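Xylose isomerase-like TIM barrel domain-containing protein (Parabacteroides distasonis, PDB 4KW2) is of unknown function but adopts a xylose isomerase-like TIM barrel, a fold used by sugar isomerases and AP endonucleases, so it may be an enzyme of that kind. Local coordinates at residues 37-40 with 41-45; 132-135 with 136-140; 247-250 with 251-254. All coordinates share one frame; numbering follows the deposited sequence. Where two conformers were deposited one is given.

Contact 1: 37-40 with 41-45; sequences METL and DKTQQ. With SO4 (sulfate ion), chain C.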
loop_
_atom_site.group_PDB
_atom_site.type_symbol
_atom_site.label_atom_id
_atom_site.label_comp_id
_atom_site.label_asym_id
_atom_site.label_seq_id
_atom_site.Cartn_x
_atom_site.Cartn_y
_atom_site.Cartn_z
HETATM N N MSE A 37 9.008 20.079 14.792
HETATM C CA MSE A 37 8.690 21.520 14.782
HETATM C C MSE A 37 8.131 21.932 13.433
HETATM O O MSE A 37 7.140 22.661 13.370
HETATM C CB MSE A 37 9.889 22.409 15.127
HETATM C CG MSE A 37 10.466 22.137 16.516
HETATM SE SE MSE A 37 9.168 22.464 17.959
HETATM C CE MSE A 37 8.677 20.594 18.324
ATOM N N GLU A 38 8.750 21.469 12.345
ATOM C CA GLU A 38 8.211 21.703 10.994
ATOM C C GLU A 38 6.829 21.066 10.804
ATOM O O GLU A 38 5.958 21.627 10.144
ATOM C CB GLU A 38 9.167 21.167 9.931
ATOM C CG GLU A 38 10.459 21.959 9.806
ATOM C CD GLU A 38 11.542 21.248 8.994
ATOM O OE1 GLU A 38 11.414 20.034 8.701
ATOM O OE2 GLU A 38 12.543 21.916 8.652
ATOM N N THR A 39 6.644 19.885 11.382
ATOM C CA THR A 39 5.359 19.200 11.346
ATOM C C THR A 39 4.283 20.045 12.033
ATOM O O THR A 39 3.157 20.157 11.531
ATOM C CB THR A 39 5.462 17.811 12.019
ATOM O OG1 THR A 39 6.371 16.990 11.281
ATOM C CG2 THR A 39 4.105 17.123 12.106
ATOM N N LEU A 40 4.634 20.636 13.174
ATOM C CA LEU A 40 3.702 21.498 13.908
ATOM C C LEU A 40 3.399 22.784 13.140
ATOM O O LEU A 40 2.279 23.289 13.212
ATOM C CB LEU A 40 4.223 21.819 15.313
ATOM C CG LEU A 40 4.357 20.639 16.294
ATOM C CD1 LEU A 40 4.664 21.151 17.696
ATOM C CD2 LEU A 40 3.111 19.764 16.318
ATOM N N ASP A 41 4.378 23.298 12.397
ATOM C CA ASP A 41 4.144 24.449 11.520
ATOM C C ASP A 41 3.143 24.110 10.415
ATOM O O ASP A 41 2.291 24.928 10.074
ATOM C CB ASP A 41 5.440 24.941 10.871
ATOM C CG ASP A 41 6.463 25.426 11.874
ATOM O OD1 ASP A 41 6.095 25.809 13.007
ATOM O OD2 ASP A 41 7.658 25.420 11.521
ATOM N N LYS A 42 3.265 22.908 9.854
ATOM C CA LYS A 42 2.322 22.418 8.853
ATOM C C LYS A 42 0.938 22.234 9.454
ATOM O O LYS A 42 -0.065 22.541 8.816
ATOM C CB LYS A 42 2.795 21.084 8.281
ATOM C CG LYS A 42 4.041 21.198 7.429
ATOM C CD LYS A 42 3.703 21.604 6.013
ATOM C CE LYS A 42 4.968 21.801 5.195
ATOM N NZ LYS A 42 4.625 21.991 3.763
ATOM N N THR A 43 0.897 21.709 10.675
ATOM C CA THR A 43 -0.345 21.542 11.420
ATOM C C THR A 43 -1.062 22.891 11.617
ATOM O O THR A 43 -2.290 22.961 11.538
ATOM C CB THR A 43 -0.057 20.839 12.766
ATOM O OG1 THR A 43 0.649 19.616 12.508
ATOM C CG2 THR A 43 -1.341 20.519 13.529
ATOM N N GLN A 44 -0.294 23.959 11.838
ATOM C CA GLN A 44 -0.856 25.314 11.913
ATOM C C GLN A 44 -1.448 25.750 10.579
ATOM O O GLN A 44 -2.530 26.330 10.537
ATOM C CB GLN A 44 0.207 26.330 12.317
ATOM C CG GLN A 44 0.639 26.245 13.763
ATOM C CD GLN A 44 1.736 27.242 14.084
ATOM O OE1 GLN A 44 2.903 27.028 13.768
ATOM N NE2 GLN A 44 1.362 28.335 14.710
ATOM N N GLN A 45 -0.733 25.474 9.491
ATOM C CA GLN A 45 -1.216 25.825 8.150
ATOM C C GLN A 45 -2.482 25.047 7.787
ATOM O O GLN A 45 -3.340 25.552 7.068
ATOM C CB GLN A 45 -0.125 25.581 7.109
ATOM C CG GLN A 45 1.086 26.487 7.275
ATOM C CD GLN A 45 2.301 25.963 6.542
ATOM O OE1 GLN A 45 2.198 25.491 5.415
ATOM N NE2 GLN A 45 3.459 26.038 7.182
HETATM S S SO4 C . 2.064 21.858 0.832
HETATM O O1 SO4 C . 0.607 22.088 0.723
HETATM O O2 SO4 C . 2.753 23.163 0.990
HETATM O O3 SO4 C . 2.373 20.998 2.007
HETATM O O4 SO4 C . 2.518 21.179 -0.407
#
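In helix 36-46, the first helix of the TIM barrel, T43 turns its hydroxyl back onto the carbonyl one turn earlier. With chi1 at -54°, OG1 sits beside the backbone N and donates to T39 O over 2.7 Å, while T43 N reaches the same T39 O at 2.9 Å. The hydroxyl comes from above the carbonyl plane, the amide from nearer to it. T39 O thus accepts two bonds, and the hydroxyl of the buried T43 finds its partner within the helix. D41 folds its carboxylate back toward the preceding turn: D41 N donates to M37 O at 3.0 Å, and D41 OD1 lies 3.3 Å from M37 O, two acceptors that cannot bond. OD1 instead forms a salt bridge with R88 NE, which suits an acidic residue here; an alanine in its place would probably leave the R88 guanidinium without this anionic mate and freer to turn. K42 CG, set beside the backbone N by chi1 (-69°), passes 3.4 Å from E38 O; a bend at chi2 then sends the extended remainder outward, the long cationic chain reaching a sulfate, probably from the crystallisation liquor, where NZ donates to O3 at 3.0 Å. The helix links strand 23-27 to strand 50-53 in a beta-alpha-beta unit: M37 and L40 pack on helix 75-86, and K42 and Q45 on I250 of helix 250-262.

Contact 2: 132-135 with 136-140; sequences YIES and LAKKY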
loop_
_atom_site.group_PDB
_atom_site.type_symbol
_atom_site.label_atom_id
_atom_site.label_comp_id
_atom_site.label_asym_id
_atom_site.label_seq_id
_atom_site.Cartn_x
_atom_site.Cartn_y
_atom_site.Cartn_z
ATOM N N TYR A 132 -1.297 -4.795 33.188
ATOM C CA TYR A 132 -0.237 -3.864 33.559
ATOM C C TYR A 132 -0.487 -2.475 32.978
ATOM O O TYR A 132 -0.306 -1.460 33.659
ATOM C CB TYR A 132 1.125 -4.383 33.098
ATOM C CG TYR A 132 2.275 -3.558 33.628
ATOM C CD1 TYR A 132 2.608 -3.583 34.986
ATOM C CD2 TYR A 132 3.025 -2.746 32.785
ATOM C CE1 TYR A 132 3.656 -2.822 35.481
ATOM C CE2 TYR A 132 4.074 -1.986 33.272
ATOM C CZ TYR A 132 4.385 -2.027 34.618
ATOM O OH TYR A 132 5.427 -1.271 35.099
ATOM N N ILE A 133 -0.903 -2.436 31.716
ATOM C CA ILE A 133 -1.205 -1.179 31.034
ATOM C C ILE A 133 -2.363 -0.443 31.717
ATOM O O ILE A 133 -2.331 0.782 31.841
ATOM C CB ILE A 133 -1.502 -1.421 29.534
ATOM C CG1 ILE A 133 -0.202 -1.769 28.805
ATOM C CG2 ILE A 133 -2.151 -0.199 28.892
ATOM C CD1 ILE A 133 -0.406 -2.357 27.428
ATOM N N GLU A 134 -3.374 -1.182 32.165
ATOM C CA GLU A 134 -4.501 -0.567 32.870
ATOM C C GLU A 134 -4.046 0.088 34.177
ATOM O O GLU A 134 -4.525 1.170 34.522
ATOM C CB GLU A 134 -5.614 -1.585 33.140
ATOM C CG GLU A 134 -6.899 -0.965 33.684
ATOM C CD GLU A 134 -8.030 -1.970 33.861
ATOM O OE1 GLU A 134 -7.781 -3.191 33.767
ATOM O OE2 GLU A 134 -9.178 -1.540 34.099
ATOM N N SER A 135 -3.118 -0.555 34.889
ATOM C CA SER A 135 -2.585 -0.009 36.138
ATOM C C SER A 135 -1.896 1.328 35.895
ATOM O O SER A 135 -2.004 2.252 36.705
ATOM C CB SER A 135 -1.594 -0.983 36.775
ATOM O OG SER A 135 -2.092 -2.306 36.741
ATOM N N LEU A 136 -1.184 1.420 34.774
ATOM C CA LEU A 136 -0.505 2.655 34.382
ATOM C C LEU A 136 -1.500 3.748 33.985
ATOM O O LEU A 136 -1.325 4.913 34.352
ATOM C CB LEU A 136 0.477 2.388 33.235
ATOM C CG LEU A 136 1.723 1.574 33.598
ATOM C CD1 LEU A 136 2.433 1.087 32.344
ATOM C CD2 LEU A 136 2.671 2.393 34.457
ATOM N N ALA A 137 -2.536 3.368 33.240
ATOM C CA ALA A 137 -3.613 4.289 32.884
ATOM C C ALA A 137 -4.213 4.929 34.133
ATOM O O ALA A 137 -4.404 6.145 34.177
ATOM C CB ALA A 137 -4.693 3.567 32.093
ATOM N N LYS A 138 -4.503 4.104 35.140
ATOM C CA LYS A 138 -5.039 4.586 36.421
ATOM C C LYS A 138 -4.029 5.479 37.134
ATOM O O LYS A 138 -4.366 6.569 37.585
ATOM C CB LYS A 138 -5.390 3.422 37.353
ATOM C CG LYS A 138 -6.555 2.541 36.924
ATOM C CD LYS A 138 -6.996 1.656 38.087
ATOM C CE LYS A 138 -7.333 0.234 37.664
ATOM N NZ LYS A 138 -8.535 0.172 36.790
ATOM N N LYS A 139 -2.791 4.999 37.227
ATOM C CA LYS A 139 -1.724 5.698 37.947
ATOM C C LYS A 139 -1.451 7.097 37.393
ATOM O O LYS A 139 -1.116 8.003 38.153
ATOM C CB LYS A 139 -0.441 4.859 37.918
ATOM C CG LYS A 139 0.778 5.493 38.580
ATOM C CD LYS A 139 1.952 4.520 38.573
ATOM C CE LYS A 139 3.308 5.216 38.575
ATOM N NZ LYS A 139 3.913 5.300 39.929
ATOM N N TYR A 140 -1.594 7.265 36.077
ATOM C CA TYR A 140 -1.328 8.548 35.423
ATOM C C TYR A 140 -2.588 9.235 34.889
ATOM O O TYR A 140 -2.487 10.250 34.202
ATOM C CB TYR A 140 -0.331 8.355 34.278
ATOM C CG TYR A 140 1.045 7.901 34.719
ATOM C CD1 TYR A 140 1.930 8.783 35.339
ATOM C CD2 TYR A 140 1.468 6.594 34.507
ATOM C CE1 TYR A 140 3.194 8.367 35.738
ATOM C CE2 TYR A 140 2.724 6.172 34.902
ATOM C CZ TYR A 140 3.584 7.059 35.516
ATOM O OH TYR A 140 4.832 6.622 35.897
#
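Y132 and L136, one turn apart on helix 130-140, meet where the leucine methyl CD1 comes to 3.6 Å from CE2 of the tyrosine, approaching the ring obliquely. With CG anti to the backbone N (chi1 -172°), the tyrosine ring swings along the helix toward L136, and the branched leucine suits the spot because its other methyl, CD2, lies at the edge of the Y140 ring, in its plane. On another side of the helix E134 and K138 form a salt bridge, E134 OE2 to K138 NZ at 3.3 Å, whose hydrogen bond is weak. The lysine bends in its outer half to bring NZ to 3.7 Å from E134 CG. The glutamate is held more firmly by others: OE2 accepts from S169 N, and OE1 pairs with R168 NH1. Beneath these side chains the backbone sets the spacing, with A137 N donating to I133 O at 2.9 Å and K139 N to S135 O at 2.9 Å. I133 and the small A137 lie on V144, while Y132, L136 and Y140 pack against helix 103-116, so the helix, which joins strands 120-123 and 143-146, lies against both the latter strand and the preceding helix.

Contact 3: 247-250 with 251-254; sequences KSDI and QEIR. With SO4 (sulfate ion), chain B; SO4 (sulfate ion), chain C.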
loop_
_atom_site.group_PDB
_atom_site.type_symbol
_atom_site.label_atom_id
_atom_site.label_comp_id
_atom_site.label_asym_id
_atom_site.label_seq_id
_atom_site.Cartn_x
_atom_site.Cartn_y
_atom_site.Cartn_z
ATOM N N LYS A 247 1.390 13.241 -2.160
ATOM C CA LYS A 247 0.309 13.163 -3.140
ATOM C C LYS A 247 -0.768 14.232 -2.938
ATOM O O LYS A 247 -1.518 14.524 -3.863
ATOM C CB LYS A 247 -0.341 11.775 -3.120
ATOM C CG LYS A 247 0.554 10.632 -3.603
ATOM C CD LYS A 247 -0.266 9.535 -4.284
ATOM C CE LYS A 247 0.066 8.132 -3.792
ATOM N NZ LYS A 247 1.370 7.601 -4.268
ATOM N N SER A 248 -0.852 14.806 -1.740
ATOM C CA SER A 248 -1.802 15.884 -1.454
ATOM C C SER A 248 -1.104 17.122 -0.918
ATOM O O SER A 248 0.040 17.064 -0.477
ATOM C CB SER A 248 -2.866 15.417 -0.462
ATOM O OG SER A 248 -3.945 14.788 -1.132
ATOM N N ASP A 249 -1.810 18.246 -0.974
ATOM C CA ASP A 249 -1.305 19.522 -0.470
ATOM C C ASP A 249 -2.251 20.072 0.603
ATOM O O ASP A 249 -3.354 19.551 0.809
ATOM C CB ASP A 249 -1.110 20.531 -1.615
ATOM C CG ASP A 249 -2.380 20.770 -2.430
ATOM O OD1 ASP A 249 -3.462 20.993 -1.848
ATOM O OD2 ASP A 249 -2.296 20.738 -3.671
ATOM N N ILE A 250 -1.808 21.121 1.284
ATOM C CA ILE A 250 -2.555 21.699 2.406
ATOM C C ILE A 250 -3.958 22.182 2.014
ATOM O O ILE A 250 -4.925 21.945 2.744
ATOM C CB ILE A 250 -1.724 22.810 3.086
ATOM C CG1 ILE A 250 -0.646 22.147 3.954
ATOM C CG2 ILE A 250 -2.606 23.733 3.920
ATOM C CD1 ILE A 250 0.480 23.061 4.377
ATOM N N GLN A 251 -4.071 22.836 0.862
ATOM C CA GLN A 251 -5.372 23.274 0.349
ATOM C C GLN A 251 -6.361 22.128 0.149
ATOM O O GLN A 251 -7.534 22.253 0.511
ATOM C CB GLN A 251 -5.202 24.048 -0.962
ATOM C CG GLN A 251 -4.593 25.428 -0.778
ATOM C CD GLN A 251 -5.265 26.212 0.336
ATOM O OE1 GLN A 251 -4.606 26.674 1.270
ATOM N NE2 GLN A 251 -6.589 26.335 0.259
ATOM N N GLU A 252 -5.894 21.018 -0.414
ATOM C CA GLU A 252 -6.765 19.873 -0.661
ATOM C C GLU A 252 -7.294 19.282 0.636
ATOM O O GLU A 252 -8.483 18.983 0.750
ATOM C CB GLU A 252 -6.040 18.793 -1.475
ATOM C CG GLU A 252 -5.969 19.112 -2.960
ATOM C CD GLU A 252 -5.075 18.167 -3.746
ATOM O OE1 GLU A 252 -4.439 17.274 -3.144
ATOM O OE2 GLU A 252 -5.009 18.327 -4.981
ATOM N N ILE A 253 -6.408 19.120 1.614
ATOM C CA ILE A 253 -6.790 18.538 2.895
ATOM C C ILE A 253 -7.697 19.511 3.667
ATOM O O ILE A 253 -8.648 19.084 4.323
ATOM C CB ILE A 253 -5.553 18.127 3.729
ATOM C CG1 ILE A 253 -4.703 17.104 2.965
ATOM C CG2 ILE A 253 -5.969 17.544 5.073
ATOM C CD1 ILE A 253 -5.414 15.804 2.634
ATOM N N ARG A 254 -7.436 20.811 3.552
ATOM C CA ARG A 254 -8.295 21.810 4.199
ATOM C C ARG A 254 -9.752 21.726 3.745
ATOM O O ARG A 254 -10.652 22.037 4.526
ATOM C CB ARG A 254 -7.741 23.224 4.036
ATOM C CG ARG A 254 -6.716 23.554 5.104
ATOM C CD ARG A 254 -6.059 24.902 4.895
ATOM N NE ARG A 254 -6.981 26.034 5.005
ATOM C CZ ARG A 254 -7.474 26.519 6.147
ATOM N NH1 ARG A 254 -7.176 25.968 7.318
ATOM N NH2 ARG A 254 -8.282 27.569 6.117
HETATM S S SO4 B . -7.557 29.040 2.738
HETATM O O1 SO4 B . -8.337 29.303 3.965
HETATM O O2 SO4 B . -6.291 29.795 2.796
HETATM O O3 SO4 B . -7.273 27.591 2.615
HETATM O O4 SO4 B . -8.334 29.492 1.564
HETATM S S SO4 C . 2.064 21.858 0.832
HETATM O O1 SO4 C . 0.607 22.088 0.723
HETATM O O2 SO4 C . 2.753 23.163 0.990
HETATM O O3 SO4 C . 2.373 20.998 2.007
HETATM O O4 SO4 C . 2.518 21.179 -0.407
HETATM O O HOH W 1 -2.335 17.016 -5.241
#
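K247 and E252 come near each other about a water that lies close to both K247 O and E252 OE1, though more acceptors surround it than it has protons, and its link to OE1 is weak; the lysine's own amine leads away to a salt bridge with D244 of the second subunit. S248 follows, its hydroxyl donating to E252 OE1 at 3.2 Å, nearly in line with the C-O bond, while its CB rests against I253 CD1. D249 places its side chain in the crowded position between backbone N and carbonyl (chi1 56°), which swings OD1 forward to accept from E252 N at 2.8 Å. A short carboxylate suits this task, since it can turn back to an amide of the first turn, which has no helical carbonyl four residues back to bond to. The price is a like charge nearby, D249 OD2 and E252 OE2 lying 3.9 Å apart, which S248 OG probably eases. I250 opens the helix: its N donates almost straight (173°) to sulfate O1 at 2.7 Å, and the same sulfate accepts from K42 NZ. Its methyl CG2 lies 3.8 Å from CD of R254, whose chain turns at chi3 to hold a second sulfate. There R254 NE and Q251 NE2 both donate to O3, the latter at 2.8 Å, and R254 NH2 donates to O1 at 2.8 Å, so the anion meets the guanidinium at its edge. Together these features make a classic aspartate N-cap, here of helix 250-262, with an anion, probably from the crystallisation liquor, at the helix N-terminus.

In the fold
Along the chain the contacts follow in series, contact 1 on helix 36-46, contact 2 on helix 130-140, and contact 3 at the start of helix 250-262, all on the outer layer of one eight-stranded parallel barrel. Contacts 1 and 3, far apart in sequence, have centres about 14 Å apart and mark the seam where the barrel closes, its last helix meeting its first. They touch where Q45 OE1 lies 3.2 Å from I250 CD1, and they share one sulfate. Contact 2 lies on a separate part of the helical layer, its centre about 31 Å from that of contact 1 and about 38 Å from that of contact 3, across the chain's centre from contact 3.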